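PDB 1UZB: 1-pyrroline-5-carboxylate dehydrogenase from Thermus thermophilus, which probably catalyses the NAD(P)-dependent oxidation of glutamate semialdehyde, the open form of 1-pyrroline-5-carboxylate, to glutamate in the breakdown of proline. Local coordinates for residues A[38-43]-A[73-78]; A[78-83]-A[251-256]. All blocks are in the same frame, centred on the assembly; numbering follows the deposited sequence.

Interaction 1 (A[38-43]-A[73-78]); sequences YPLYIG and KAEAEA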
ATOM      1  N   TYR A  38     -22.988  45.616   8.238  1.00 10.86           N
ATOM      2  CA  TYR A  38     -22.219  44.497   8.775  1.00 10.42           C
ATOM      3  C   TYR A  38     -20.970  45.002   9.496  1.00  9.97           C
ATOM      4  O   TYR A  38     -20.136  45.682   8.905  1.00 10.67           O
ATOM      5  CB  TYR A  38     -21.799  43.544   7.651  1.00 10.95           C
ATOM      6  CG  TYR A  38     -22.927  43.102   6.738  1.00 11.07           C
ATOM      7  CD1 TYR A  38     -23.434  43.958   5.760  1.00 11.45           C
ATOM      8  CD2 TYR A  38     -23.484  41.830   6.853  1.00 12.39           C
ATOM      9  CE1 TYR A  38     -24.472  43.555   4.918  1.00 11.34           C
ATOM     10  CE2 TYR A  38     -24.521  41.418   6.018  1.00 12.06           C
ATOM     11  CZ  TYR A  38     -25.009  42.284   5.054  1.00 11.53           C
ATOM     12  OH  TYR A  38     -26.031  41.872   4.229  1.00 12.71           O
ATOM     13  N   PRO A  39     -20.826  44.673  10.787  1.00 10.61           N
ATOM     14  CA  PRO A  39     -19.652  45.121  11.546  1.00  9.97           C
ATOM     15  C   PRO A  39     -18.403  44.290  11.246  1.00 10.60           C
ATOM     16  O   PRO A  39     -18.418  43.404  10.388  1.00 10.75           O
ATOM     17  CB  PRO A  39     -20.089  44.949  13.001  1.00 10.59           C
ATOM     18  CG  PRO A  39     -21.599  44.952  12.934  1.00 11.75           C
ATOM     19  CD  PRO A  39     -21.857  44.149  11.696  1.00 10.74           C
ATOM     20  N   LEU A  40     -17.318  44.604  11.946  1.00  9.47           N
ATOM     21  CA  LEU A  40     -16.077  43.853  11.814  1.00  9.37           C
ATOM     22  C   LEU A  40     -16.298  42.607  12.674  1.00  8.57           C
ATOM     23  O   LEU A  40     -17.249  42.553  13.450  1.00  7.61           O
ATOM     24  CB  LEU A  40     -14.899  44.639  12.405  1.00 10.23           C
ATOM     25  CG  LEU A  40     -14.671  46.098  11.991  1.00 10.86           C
ATOM     26  CD1 LEU A  40     -13.496  46.684  12.774  1.00 10.09           C
ATOM     27  CD2 LEU A  40     -14.402  46.169  10.499  1.00  9.74           C
ATOM     28  N   TYR A  41     -15.440  41.606  12.534  1.00  8.54           N
ATOM     29  CA  TYR A  41     -15.550  40.412  13.362  1.00  8.03           C
ATOM     30  C   TYR A  41     -14.168  40.205  13.965  1.00  8.89           C
ATOM     31  O   TYR A  41     -13.213  39.867  13.262  1.00  8.84           O
ATOM     32  CB  TYR A  41     -15.957  39.186  12.541  1.00  7.76           C
ATOM     33  CG  TYR A  41     -16.282  37.967  13.386  1.00  8.33           C
ATOM     34  CD1 TYR A  41     -17.521  37.839  14.021  1.00  7.80           C
ATOM     35  CD2 TYR A  41     -15.349  36.942  13.554  1.00  6.75           C
ATOM     36  CE1 TYR A  41     -17.823  36.715  14.797  1.00  8.46           C
ATOM     37  CE2 TYR A  41     -15.639  35.822  14.328  1.00  8.33           C
ATOM     38  CZ  TYR A  41     -16.874  35.712  14.944  1.00  8.21           C
ATOM     39  OH  TYR A  41     -17.163  34.593  15.691  1.00  8.09           O
ATOM     40  N   ILE A  42     -14.061  40.433  15.269  1.00  8.44           N
ATOM     41  CA  ILE A  42     -12.794  40.309  15.972  1.00  9.39           C
ATOM     42  C   ILE A  42     -12.972  39.541  17.270  1.00  9.41           C
ATOM     43  O   ILE A  42     -13.894  39.814  18.035  1.00  9.13           O
ATOM     44  CB  ILE A  42     -12.221  41.702  16.323  1.00  9.27           C
ATOM     45  CG1 ILE A  42     -12.055  42.537  15.053  1.00  9.99           C
ATOM     46  CG2 ILE A  42     -10.889  41.547  17.045  1.00 11.45           C
ATOM     47  CD1 ILE A  42     -11.688  43.989  15.312  1.00 11.01           C
ATOM     48  N   GLY A  43     -12.089  38.584  17.520  1.00  8.73           N
ATOM     49  CA  GLY A  43     -12.165  37.816  18.747  1.00  9.16           C
ATOM     50  C   GLY A  43     -13.504  37.169  19.046  1.00  9.47           C
ATOM     51  O   GLY A  43     -13.965  37.187  20.189  1.00 10.50           O
ATOM     52  N   LYS A  73      -5.847  51.031  12.060  1.00 13.01           N
ATOM     53  CA  LYS A  73      -4.711  50.375  12.696  1.00 13.13           C
ATOM     54  C   LYS A  73      -5.067  49.792  14.063  1.00 13.09           C
ATOM     55  O   LYS A  73      -4.627  48.697  14.410  1.00 12.11           O
ATOM     56  CB  LYS A  73      -3.544  51.356  12.837  1.00 14.77           C
ATOM     57  CG  LYS A  73      -2.961  51.809  11.510  1.00 16.55           C
ATOM     58  CD  LYS A  73      -1.793  52.757  11.716  1.00 19.47           C
ATOM     59  CE  LYS A  73      -1.163  53.156  10.393  1.00 22.22           C
ATOM     60  NZ  LYS A  73      -0.020  54.088  10.593  1.00 24.61           N
ATOM     61  N   ALA A  74      -5.865  50.521  14.838  1.00 11.90           N
ATOM     62  CA  ALA A  74      -6.265  50.057  16.162  1.00 11.88           C
ATOM     63  C   ALA A  74      -7.000  48.721  16.084  1.00 11.00           C
ATOM     64  O   ALA A  74      -6.695  47.789  16.831  1.00 12.28           O
ATOM     65  CB  ALA A  74      -7.150  51.100  16.838  1.00 13.59           C
ATOM     66  N   GLU A  75      -7.973  48.629  15.184  1.00 11.63           N
ATOM     67  CA  GLU A  75      -8.733  47.395  15.030  1.00 10.36           C
ATOM     68  C   GLU A  75      -7.844  46.263  14.520  1.00 10.13           C
ATOM     69  O   GLU A  75      -8.035  45.104  14.889  1.00  9.26           O
ATOM     70  CB  GLU A  75      -9.921  47.612  14.085  1.00 10.90           C
ATOM     71  CG  GLU A  75     -11.010  48.521  14.655  1.00 13.76           C
ATOM     72  CD  GLU A  75     -10.650  49.998  14.599  1.00 14.47           C
ATOM     73  OE1 GLU A  75     -11.324  50.798  15.284  1.00 17.88           O
ATOM     74  OE2 GLU A  75      -9.708  50.364  13.866  1.00 15.95           O
ATOM     75  N   ALA A  76      -6.869  46.600  13.682  1.00  8.88           N
ATOM     76  CA  ALA A  76      -5.947  45.603  13.146  1.00  9.98           C
ATOM     77  C   ALA A  76      -5.087  45.050  14.276  1.00 10.17           C
ATOM     78  O   ALA A  76      -4.843  43.847  14.350  1.00 10.76           O
ATOM     79  CB  ALA A  76      -5.066  46.224  12.065  1.00 10.47           C
ATOM     80  N   GLU A  77      -4.633  45.930  15.162  1.00 10.72           N
ATOM     81  CA  GLU A  77      -3.807  45.507  16.287  1.00 10.22           C
ATOM     82  C   GLU A  77      -4.624  44.613  17.218  1.00 10.21           C
ATOM     83  O   GLU A  77      -4.123  43.613  17.730  1.00 11.43           O
ATOM     84  CB  GLU A  77      -3.288  46.726  17.054  1.00 11.73           C
ATOM     85  CG  GLU A  77      -2.247  46.416  18.127  1.00 13.63           C
ATOM     86  CD  GLU A  77      -1.008  45.736  17.571  1.00 15.07           C
ATOM     87  OE1 GLU A  77      -0.564  46.112  16.467  1.00 15.98           O
ATOM     88  OE2 GLU A  77      -0.469  44.833  18.246  1.00 18.19           O
ATOM     89  N   ALA A  78      -5.885  44.977  17.431  1.00  9.71           N
ATOM     90  CA  ALA A  78      -6.766  44.194  18.292  1.00  9.59           C
ATOM     91  C   ALA A  78      -6.984  42.807  17.699  1.00  9.57           C
ATOM     92  O   ALA A  78      -7.001  41.809  18.416  1.00  9.84           O
ATOM     93  CB  ALA A  78      -8.104  44.903  18.461  1.00 10.90           C
TER
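Where Leu40 and Ile42 meet Glu75, strand 40-42 and helix 73-78 run roughly the same way, their axes 34° apart and 9.7 Å from each other at closest. The nearest CA atoms, those of Ile42 and Ala78, are 7.5 Å apart. No hydrogen bond links the segments, which are joined by van der Waals contact alone. Leu40 and Ile42, two residues apart on the strand, both direct their CB toward the helix, as expected of every second residue in an extended chain. Leu40 sends its CD1 branch against the stem of Glu75, reaching CG at 3.6 Å and CB at 3.9 Å, and the two side chains cross nearly at right angles.

Glutamate suits this place because its methylene groups give Leu40 an apolar surface while the carboxylate turns elsewhere. The bend at chi2 (77°) takes that carboxylate away from the strand, and OE2 accepts a hydrogen bond from the backbone N of Gly72, just before the helix begins. In the aldehyde dehydrogenase fold, this joins the first helix after a small N-terminal sheet, helix 73-90, to strand 36-42 of that sheet; strand 64-69, its parallel neighbour in the sheet, leads through a short connection, residues 70-72, into the helix.

Ile42 divides its two branches along the helix. Its CG1 branch carries CD1 to the carbonyl O of Glu75, 3.8 Å away, whereas CG2, anti to the backbone N, lies 4.1 Å from the O of Ala78. These are contacts of methyl groups with main-chain atoms, and the short side chain of Ala78 probably helps CG2 come close to the helix backbone. The opposite face of the strand carries Tyr41, hydrogen-bonded to His224.

Interaction 2 (A[78-83]-A[251-256]); sequences AALEAA and PRIRFI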
ATOM      1  N   ALA A  78      -5.885  44.977  17.431  1.00  9.71           N
ATOM      2  CA  ALA A  78      -6.766  44.194  18.292  1.00  9.59           C
ATOM      3  C   ALA A  78      -6.984  42.807  17.699  1.00  9.57           C
ATOM      4  O   ALA A  78      -7.001  41.809  18.416  1.00  9.84           O
ATOM      5  CB  ALA A  78      -8.104  44.903  18.461  1.00 10.90           C
ATOM      6  N   ALA A  79      -7.159  42.753  16.384  1.00  9.46           N
ATOM      7  CA  ALA A  79      -7.369  41.484  15.704  1.00  8.34           C
ATOM      8  C   ALA A  79      -6.113  40.625  15.795  1.00  7.93           C
ATOM      9  O   ALA A  79      -6.197  39.414  15.990  1.00  8.26           O
ATOM     10  CB  ALA A  79      -7.738  41.728  14.248  1.00  9.29           C
ATOM     11  N   LEU A  80      -4.948  41.252  15.665  1.00  8.32           N
ATOM     12  CA  LEU A  80      -3.697  40.509  15.738  1.00  8.90           C
ATOM     13  C   LEU A  80      -3.504  39.940  17.140  1.00 10.34           C
ATOM     14  O   LEU A  80      -3.052  38.809  17.300  1.00 10.05           O
ATOM     15  CB  LEU A  80      -2.519  41.409  15.351  1.00 10.13           C
ATOM     16  CG  LEU A  80      -1.147  40.748  15.178  1.00 10.49           C
ATOM     17  CD1 LEU A  80      -1.242  39.572  14.217  1.00 11.39           C
ATOM     18  CD2 LEU A  80      -0.155  41.784  14.663  1.00 11.67           C
ATOM     19  N   GLU A  81      -3.852  40.721  18.158  1.00  9.94           N
ATOM     20  CA  GLU A  81      -3.726  40.247  19.531  1.00 10.74           C
ATOM     21  C   GLU A  81      -4.652  39.053  19.748  1.00  9.20           C
ATOM     22  O   GLU A  81      -4.262  38.053  20.354  1.00 11.00           O
ATOM     23  CB  GLU A  81      -4.080  41.362  20.520  1.00 14.24           C
ATOM     24  CG  GLU A  81      -3.021  42.443  20.652  1.00 20.24           C
ATOM     25  CD  GLU A  81      -1.745  41.927  21.289  1.00 22.71           C
ATOM     26  OE1 GLU A  81      -1.818  41.401  22.420  1.00 25.38           O
ATOM     27  OE2 GLU A  81      -0.671  42.047  20.663  1.00 26.48           O
ATOM     28  N   ALA A  82      -5.880  39.159  19.249  1.00  8.31           N
ATOM     29  CA  ALA A  82      -6.848  38.080  19.393  1.00  8.96           C
ATOM     30  C   ALA A  82      -6.392  36.829  18.647  1.00  7.56           C
ATOM     31  O   ALA A  82      -6.552  35.712  19.140  1.00  8.01           O
ATOM     32  CB  ALA A  82      -8.212  38.524  18.877  1.00  8.86           C
ATOM     33  N   ALA A  83      -5.819  37.024  17.464  1.00  6.97           N
ATOM     34  CA  ALA A  83      -5.349  35.913  16.646  1.00  6.43           C
ATOM     35  C   ALA A  83      -4.206  35.150  17.308  1.00  5.44           C
ATOM     36  O   ALA A  83      -4.156  33.920  17.242  1.00  5.92           O
ATOM     37  CB  ALA A  83      -4.921  36.424  15.277  1.00  6.18           C
ATOM     38  N   PRO A 251       5.792  43.519  12.677  1.00  8.04           N
ATOM     39  CA  PRO A 251       6.785  42.537  13.120  1.00  8.17           C
ATOM     40  C   PRO A 251       6.155  41.257  13.666  1.00  7.80           C
ATOM     41  O   PRO A 251       6.810  40.217  13.719  1.00  9.59           O
ATOM     42  CB  PRO A 251       7.569  43.296  14.190  1.00  8.25           C
ATOM     43  CG  PRO A 251       6.548  44.246  14.749  1.00  8.05           C
ATOM     44  CD  PRO A 251       5.849  44.739  13.505  1.00  8.52           C
ATOM     45  N   ARG A 252       4.883  41.329  14.050  1.00  7.82           N
ATOM     46  CA  ARG A 252       4.197  40.168  14.609  1.00  8.39           C
ATOM     47  C   ARG A 252       3.275  39.406  13.654  1.00  7.15           C
ATOM     48  O   ARG A 252       2.487  38.562  14.086  1.00  8.66           O
ATOM     49  CB  ARG A 252       3.423  40.574  15.865  1.00 10.47           C
ATOM     50  CG  ARG A 252       4.309  41.092  16.988  1.00 15.53           C
ATOM     51  CD  ARG A 252       5.305  40.035  17.444  1.00 20.42           C
ATOM     52  NE  ARG A 252       4.640  38.846  17.968  1.00 25.94           N
ATOM     53  CZ  ARG A 252       5.276  37.782  18.448  1.00 27.27           C
ATOM     54  NH1 ARG A 252       6.601  37.754  18.473  1.00 28.98           N
ATOM     55  NH2 ARG A 252       4.585  36.743  18.902  1.00 28.54           N
ATOM     56  N   ILE A 253       3.352  39.714  12.365  1.00  6.71           N
ATOM     57  CA  ILE A 253       2.564  38.985  11.375  1.00  5.93           C
ATOM     58  C   ILE A 253       3.500  37.887  10.867  1.00  6.01           C
ATOM     59  O   ILE A 253       4.611  38.163  10.408  1.00  6.35           O
ATOM     60  CB  ILE A 253       2.092  39.916  10.229  1.00  5.84           C
ATOM     61  CG1 ILE A 253       0.750  40.543  10.612  1.00  6.65           C
ATOM     62  CG2 ILE A 253       1.966  39.146   8.919  1.00  6.72           C
ATOM     63  CD1 ILE A 253      -0.416  39.554  10.652  1.00  8.46           C
ATOM     64  N   ARG A 254       3.056  36.637  10.972  1.00  5.23           N
ATOM     65  CA  ARG A 254       3.883  35.495  10.580  1.00  5.27           C
ATOM     66  C   ARG A 254       3.898  35.166   9.093  1.00  4.51           C
ATOM     67  O   ARG A 254       4.922  34.743   8.555  1.00  5.71           O
ATOM     68  CB  ARG A 254       3.452  34.252  11.368  1.00  6.65           C
ATOM     69  CG  ARG A 254       4.361  33.041  11.178  1.00  5.52           C
ATOM     70  CD  ARG A 254       5.727  33.293  11.788  1.00  5.44           C
ATOM     71  NE  ARG A 254       6.723  32.262  11.498  1.00  7.14           N
ATOM     72  CZ  ARG A 254       7.399  32.171  10.359  1.00  6.31           C
ATOM     73  NH1 ARG A 254       8.298  31.209  10.199  1.00  8.50           N
ATOM     74  NH2 ARG A 254       7.179  33.034   9.373  1.00  7.39           N
ATOM     75  N   PHE A 255       2.760  35.336   8.434  1.00  4.90           N
ATOM     76  CA  PHE A 255       2.672  35.051   7.012  1.00  4.90           C
ATOM     77  C   PHE A 255       1.639  35.933   6.354  1.00  5.31           C
ATOM     78  O   PHE A 255       0.772  36.500   7.020  1.00  5.87           O
ATOM     79  CB  PHE A 255       2.318  33.576   6.763  1.00  5.51           C
ATOM     80  CG  PHE A 255       0.988  33.150   7.337  1.00  5.86           C
ATOM     81  CD1 PHE A 255       0.909  32.619   8.618  1.00  5.57           C
ATOM     82  CD2 PHE A 255      -0.188  33.283   6.596  1.00  5.69           C
ATOM     83  CE1 PHE A 255      -0.316  32.224   9.157  1.00  6.70           C
ATOM     84  CE2 PHE A 255      -1.418  32.890   7.128  1.00  6.36           C
ATOM     85  CZ  PHE A 255      -1.481  32.359   8.410  1.00  6.88           C
ATOM     86  N   ILE A 256       1.735  36.032   5.035  1.00  5.43           N
ATOM     87  CA  ILE A 256       0.818  36.841   4.251  1.00  6.72           C
ATOM     88  C   ILE A 256       0.347  36.000   3.076  1.00  6.58           C
ATOM     89  O   ILE A 256       1.160  35.432   2.353  1.00  7.20           O
ATOM     90  CB  ILE A 256       1.527  38.095   3.699  1.00  6.67           C
ATOM     91  CG1 ILE A 256       2.096  38.922   4.852  1.00  8.76           C
ATOM     92  CG2 ILE A 256       0.560  38.932   2.879  1.00  9.89           C
ATOM     93  CD1 ILE A 256       3.312  39.741   4.463  1.00 11.04           C
TER
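Leu80 is the one residue of helix segment 78-83 that touches 251-256, and it meets Arg252 and Ile253 just ahead of strand 255-259. The CA atoms of Leu80 and Ile253 are 7.8 Å apart, and Leu80 reaches across to side chains and to the backbone.

The apolar contact comes first. CD1 of Leu80 meets CD1 of Ile253 at 3.7 Å, methyl against methyl, with the two chains set obliquely. Although the CB of Ile253 does not point at the helix, its CG1 branch brings CD1 back toward it. Leu80 holds CG anti to the backbone N (chi1 -172°), which carries its fork out from the helix to span the distance. Its other branch, CD2, rests 4.0 Å from CB of Arg252, and these two side chains cross almost perpendicularly. A branched leucine fits here because its fork lets CD1 meet Ile253 and the carbonyl of Arg252 while CD2 rests on Arg252 CB; Ile205 of strand 203-207 also packs on it.

Polar groups are placed around this apolar centre. CD1 of Leu80 also lies 3.9 Å from the carbonyl O of Arg252, whose hydrogen bond comes from NE1 of Trp84, a turn further along the helix. Arginine suits the exposed margin: only its base lies on Leu80, while its bent chain leads the guanidinium away into a cation-pi contact with Trp84. Glu81 has the opposite charge, but its OE2 stays 6.8 Å from NE of Arg252, too far for a salt bridge.

Packing of helix 73-90 beside the loop entering a parallel strand is consistent with the Rossmann-like nucleotide-binding domain of the aldehyde dehydrogenase family, where strand 255-259 pairs with strand 165-180.

In the fold
Interactions 1 and 2 use successive parts of helix 73-90, share Ala78 and have centres 12 Å apart. Interaction 1 ties the start of the helix to the small N-terminal sheet and is only partly buried; interaction 2 ties the next turn, through Leu80, to the approach to strand 255-259, in a different sheet, and is more fully buried. Both lack hydrogen bonds between their segments. Their chemistry differs with burial: two aliphatic strand residues lie on a glutamate stem and helix backbone in 38-43/73-78, whereas in 78-83/251-256 one leucine packs about equally on an isoleucine methyl and an arginine's base. The two sites also touch directly, through Ile42 CG2 and Ala79 CA, 3.8 Å apart.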